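Local structure of bifunctional pinoresinol-lariciresinol reductase 1 (Thuja plicata, 1QYD) at residues Gly162-Ser167 against Arg269-Gln274; Leu183-Gly188 against Gln274-Gly279. The protein catalyses the NADPH-dependent, enantioselective reduction of pinoresinol to lariciresinol and of lariciresinol to secoisolariciresinol in lignan biosynthesis. All blocks are in the same frame, centred on the assembly; numbering follows the deposited sequence.

Contact 1 (Gly162-Ser167 against Arg269-Gln274); sequences GYFAGS and RCHLYQ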
# COMPACT_ATOMS: atom_id res chain seq x y z
N GLY A 162 -18.73 -2.80 19.26
CA GLY A 162 -19.00 -4.02 18.50
C GLY A 162 -17.82 -4.54 17.71
O GLY A 162 -17.98 -5.25 16.73
N TYR A 163 -16.61 -4.16 18.10
CA TYR A 163 -15.41 -4.63 17.45
C TYR A 163 -14.43 -5.06 18.52
O TYR A 163 -13.60 -5.93 18.26
CB TYR A 163 -14.78 -3.52 16.64
CG TYR A 163 -14.83 -3.80 15.16
CD1 TYR A 163 -14.01 -4.78 14.60
CD2 TYR A 163 -15.72 -3.09 14.36
CE1 TYR A 163 -14.10 -5.06 13.24
CE2 TYR A 163 -15.82 -3.35 12.99
CZ TYR A 163 -15.01 -4.33 12.46
OH TYR A 163 -15.09 -4.59 11.12
N PHE A 164 -14.48 -4.43 19.70
CA PHE A 164 -13.56 -4.79 20.77
C PHE A 164 -14.28 -5.29 22.01
O PHE A 164 -13.71 -6.08 22.74
CB PHE A 164 -12.63 -3.56 21.09
CG PHE A 164 -11.59 -3.35 19.98
CD1 PHE A 164 -11.78 -2.35 19.01
CD2 PHE A 164 -10.50 -4.21 19.87
CE1 PHE A 164 -10.91 -2.24 17.92
CE2 PHE A 164 -9.63 -4.10 18.79
CZ PHE A 164 -9.84 -3.12 17.82
N ALA A 165 -15.51 -4.89 22.31
CA ALA A 165 -16.24 -5.42 23.47
C ALA A 165 -17.14 -6.60 23.15
O ALA A 165 -17.74 -7.26 24.01
CB ALA A 165 -17.16 -4.39 24.08
N GLY A 166 -17.29 -6.78 21.83
CA GLY A 166 -18.03 -7.90 21.27
C GLY A 166 -17.16 -9.10 21.48
O GLY A 166 -17.49 -9.97 22.26
N SER A 167 -15.99 -9.01 20.86
CA SER A 167 -14.93 -9.98 20.97
C SER A 167 -14.28 -10.08 22.36
O SER A 167 -13.70 -11.12 22.67
CB SER A 167 -13.86 -9.64 19.96
OG SER A 167 -13.52 -8.27 20.18
N ARG A 269 -2.77 -6.97 15.27
CA ARG A 269 -1.88 -7.08 16.42
C ARG A 269 -0.93 -5.90 16.20
O ARG A 269 -0.55 -5.67 15.06
CB ARG A 269 -1.13 -8.43 16.40
CG ARG A 269 -2.05 -9.63 16.72
CD ARG A 269 -1.38 -10.99 16.85
NE ARG A 269 -2.40 -12.05 16.94
CZ ARG A 269 -2.41 -13.14 16.14
NH1 ARG A 269 -1.48 -13.36 15.20
NH2 ARG A 269 -3.43 -14.00 16.19
N CYS A 270 -0.56 -5.09 17.20
CA CYS A 270 0.25 -3.87 17.09
C CYS A 270 -0.56 -2.76 16.48
O CYS A 270 -0.31 -2.15 15.45
CB CYS A 270 1.56 -4.00 16.24
SG CYS A 270 1.51 -4.15 14.44
N HIS A 271 -1.56 -2.55 17.32
CA HIS A 271 -2.68 -1.64 17.14
C HIS A 271 -3.39 -2.08 18.39
O HIS A 271 -3.50 -1.34 19.36
CB HIS A 271 -3.38 -1.99 15.83
CG HIS A 271 -4.88 -1.84 15.70
ND1 HIS A 271 -5.67 -2.78 15.20
CD2 HIS A 271 -5.63 -0.75 16.04
CE1 HIS A 271 -6.88 -2.28 15.22
NE2 HIS A 271 -6.86 -1.06 15.72
N LEU A 272 -3.76 -3.35 18.44
CA LEU A 272 -4.29 -3.97 19.64
C LEU A 272 -3.20 -3.97 20.70
O LEU A 272 -3.46 -4.10 21.90
CB LEU A 272 -4.67 -5.36 19.26
CG LEU A 272 -5.29 -6.28 20.24
CD1 LEU A 272 -6.66 -5.81 20.64
CD2 LEU A 272 -5.41 -7.63 19.56
N TYR A 273 -1.96 -3.85 20.23
CA TYR A 273 -0.82 -3.76 21.09
C TYR A 273 -0.49 -2.29 21.37
O TYR A 273 0.21 -2.00 22.33
CB TYR A 273 0.32 -4.55 20.41
CG TYR A 273 0.14 -6.09 20.51
CD1 TYR A 273 1.11 -6.87 21.17
CD2 TYR A 273 -1.00 -6.76 20.02
CE1 TYR A 273 0.95 -8.25 21.35
CE2 TYR A 273 -1.17 -8.14 20.19
CZ TYR A 273 -0.19 -8.88 20.86
OH TYR A 273 -0.36 -10.25 21.06
N GLN A 274 -1.01 -1.31 20.61
CA GLN A 274 -0.84 0.10 20.93
C GLN A 274 -1.97 0.50 21.86
O GLN A 274 -1.76 1.33 22.73
CB GLN A 274 -0.94 0.97 19.70
CG GLN A 274 -0.24 0.48 18.43
CD GLN A 274 1.27 0.54 18.33
OE1 GLN A 274 1.99 1.31 18.98
NE2 GLN A 274 1.80 -0.28 17.43
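F164 and L272 mark the closest backbone approach of the two segments, and with 9.4 Å between F164 CA and L272 CA the main chains stand well apart, so side chains alone span the gap. The example illustrates how a single aromatic ring can join two short helices. The F164 ring reaches across with its far corner: CE2 lies 3.9 Å from L272 CD1, while CZ is 4.0 Å from H271 CE1. The imidazole carbon comes in at the phenyl edge, near the ring plane, and the two planes meet obliquely, at 80°, with centroids 6.0 Å apart. With its CG anti to the backbone N (chi1 -178°), L272 brings its CD1 branch toward the phenyl, although its CB sets out alongside the opposite segment. H271 is the N-cap residue of helix 272-275, and its carbonyl O takes the backbone N of Q274 at 2.8 Å. Its ND1 makes a weak hydrogen bond with V268 O. H271 is inferred to bind substrate, and its side chain lies about 8 Å from that of K138, the inferred proton acceptor; F164 thus touches a residue inferred to bind substrate, which is consistent with a place beside the pocket. Beyond F164, S167 OG gives a 3.0 Å hydrogen bond to Y163 O from above the carbonyl plane and also pairs with A169 N. W194 of strand 191-195 touches F164 and A165, while helix 252-258 meets R269, C270 and Y273 through M258 and L255.

Contact 2 (Leu183-Gly188 against Gln274-Gly279); sequences LIYGDG and QIFFRG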
# COMPACT_ATOMS: atom_id res chain seq x y z
N LEU A 183 -8.03 -14.13 26.82
CA LEU A 183 -6.62 -13.78 26.83
C LEU A 183 -6.55 -12.30 27.26
O LEU A 183 -7.31 -11.49 26.73
CB LEU A 183 -6.07 -14.01 25.42
CG LEU A 183 -4.56 -14.31 25.14
CD1 LEU A 183 -4.43 -15.58 24.29
CD2 LEU A 183 -3.92 -13.19 24.33
N ILE A 184 -5.74 -11.95 28.29
CA ILE A 184 -5.57 -10.55 28.69
C ILE A 184 -4.15 -10.08 28.36
O ILE A 184 -3.16 -10.80 28.34
CB ILE A 184 -5.84 -10.32 30.23
CG1 ILE A 184 -7.27 -10.65 30.62
CG2 ILE A 184 -5.65 -8.84 30.56
CD1 ILE A 184 -7.74 -10.08 31.98
N TYR A 185 -4.06 -8.80 28.03
CA TYR A 185 -2.81 -8.25 27.59
C TYR A 185 -2.13 -7.60 28.77
O TYR A 185 -2.46 -6.51 29.25
CB TYR A 185 -3.12 -7.29 26.43
CG TYR A 185 -3.86 -8.06 25.33
CD1 TYR A 185 -5.22 -7.79 25.08
CD2 TYR A 185 -3.21 -9.08 24.62
CE1 TYR A 185 -5.93 -8.56 24.16
CE2 TYR A 185 -3.90 -9.83 23.69
CZ TYR A 185 -5.26 -9.58 23.48
OH TYR A 185 -5.98 -10.41 22.65
N GLY A 186 -1.24 -8.42 29.29
CA GLY A 186 -0.37 -8.03 30.38
C GLY A 186 -1.05 -8.08 31.72
O GLY A 186 -1.17 -9.12 32.38
N ASP A 187 -1.46 -6.88 32.08
CA ASP A 187 -2.16 -6.62 33.31
C ASP A 187 -3.63 -6.50 33.03
O ASP A 187 -4.46 -7.06 33.73
CB ASP A 187 -1.61 -5.32 33.95
CG ASP A 187 -1.46 -4.06 33.06
OD1 ASP A 187 -1.19 -3.00 33.63
OD2 ASP A 187 -1.59 -4.11 31.83
N GLY A 188 -3.94 -5.78 31.95
CA GLY A 188 -5.30 -5.45 31.57
C GLY A 188 -5.81 -4.31 32.43
O GLY A 188 -6.99 -4.26 32.73
N GLN A 274 -1.01 -1.31 20.61
CA GLN A 274 -0.84 0.10 20.93
C GLN A 274 -1.97 0.50 21.86
O GLN A 274 -1.76 1.33 22.73
CB GLN A 274 -0.94 0.97 19.70
CG GLN A 274 -0.24 0.48 18.43
CD GLN A 274 1.27 0.54 18.33
OE1 GLN A 274 1.99 1.31 18.98
NE2 GLN A 274 1.80 -0.28 17.43
N ILE A 275 -3.19 -0.05 21.68
CA ILE A 275 -4.36 0.09 22.57
C ILE A 275 -4.13 -0.45 24.02
O ILE A 275 -4.26 0.26 25.03
CB ILE A 275 -5.59 -0.67 21.94
CG1 ILE A 275 -6.00 -0.08 20.64
CG2 ILE A 275 -6.82 -0.52 22.81
CD1 ILE A 275 -7.11 -0.94 19.98
N PHE A 276 -3.78 -1.75 24.17
CA PHE A 276 -3.64 -2.39 25.48
C PHE A 276 -2.20 -2.78 25.83
O PHE A 276 -1.94 -3.96 26.11
CB PHE A 276 -4.56 -3.67 25.55
CG PHE A 276 -6.01 -3.59 25.06
CD1 PHE A 276 -6.99 -3.00 25.84
CD2 PHE A 276 -6.36 -4.13 23.81
CE1 PHE A 276 -8.31 -2.94 25.38
CE2 PHE A 276 -7.67 -4.07 23.34
CZ PHE A 276 -8.65 -3.48 24.13
N PHE A 277 -1.22 -1.84 25.81
CA PHE A 277 0.18 -2.02 26.22
C PHE A 277 0.96 -0.72 26.34
O PHE A 277 1.68 -0.54 27.33
CB PHE A 277 1.03 -2.84 25.27
CG PHE A 277 0.96 -4.34 25.46
CD1 PHE A 277 0.48 -5.14 24.41
CD2 PHE A 277 1.34 -4.90 26.68
CE1 PHE A 277 0.38 -6.52 24.59
CE2 PHE A 277 1.24 -6.28 26.84
CZ PHE A 277 0.76 -7.09 25.80
N ARG A 278 0.93 0.12 25.27
CA ARG A 278 1.54 1.45 25.23
C ARG A 278 0.43 2.47 25.47
O ARG A 278 0.67 3.67 25.63
CB ARG A 278 2.21 1.73 23.86
CG ARG A 278 3.73 1.49 23.73
CD ARG A 278 4.23 0.04 23.98
NE ARG A 278 3.57 -0.94 23.13
CZ ARG A 278 4.04 -2.16 22.79
NH1 ARG A 278 5.21 -2.66 23.22
NH2 ARG A 278 3.28 -2.91 21.98
N GLY A 279 -0.82 2.00 25.50
CA GLY A 279 -1.98 2.78 25.89
C GLY A 279 -2.33 4.03 25.13
O GLY A 279 -2.86 4.94 25.75
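Y185 meets F276 and F277 across this contact, with Y185 CA and F276 CA only 6.3 Å apart, and the pairing shows how a tight turn can present one large side chain to the end of a helix. The aromatic interactions are partial. Y185, with CG beside its backbone N (chi1 -57°), sets its ring nearly parallel to that of F276, at 22°, but the two are slid so far apart that they barely overlap, and the touching is done by Y185 CD1 against F276 CD2 at 4.0 Å. I275 CG2 sits over the centre of one face of the F276 ring.

The apolar contacts lie nearer the backbone. Y185 CB is 4.0 Å from F276 CB and 3.9 Å from F277 CZ, so the methylene touches both phenylalanines.

Against the backbone itself, Y185 CB also lies 3.5 Å from F276 O, and the F277 ring atom CE2 lies 4.1 Å from G186 N, on the main chain of the turn.

Polar interactions belong to the individual segments or to their surroundings. Residues Y185 to G188 form a type II' beta turn, with G186 at the position where positive phi favours glycine. The turn's closing bond from G188 N to Y185 O is weak at 3.2 Å, and the same N makes a second weak bond to D187 OD2 at 2.9 Å. Outside the pair, Y185 is held at both ends, its OH bonded to A169 O and its N to Q229 OE1.

In this NmrA-type reductase the type II' turn between strands 181-182 and 191-195 thus packs on the chain leaving helix 272-275, near the inferred substrate-binding H271, whose side chain is about 8 Å from that of F276.

Overall arrangement
Helix 272-275 carries both contacts: residues 269-274 and 274-279 overlap at Q274, so contact 1 uses the beginning of the helix and contact 2 its end. Both are partly buried, but the centre of contact 1 lies about 13 Å from the chain centre, that of contact 2 about 20 Å, and the two centres about 10 Å apart. Contact 1 is the smaller, a side-chain bridge beside the inferred substrate-binding residue; contact 2 is larger and brings the backbones closer, the turn's Y185 against two phenylalanines. They also touch directly, through F164 CZ and I275 CD1 at 4.1 Å and through a probable hydrogen bond from R278 NH2 to Y273 O.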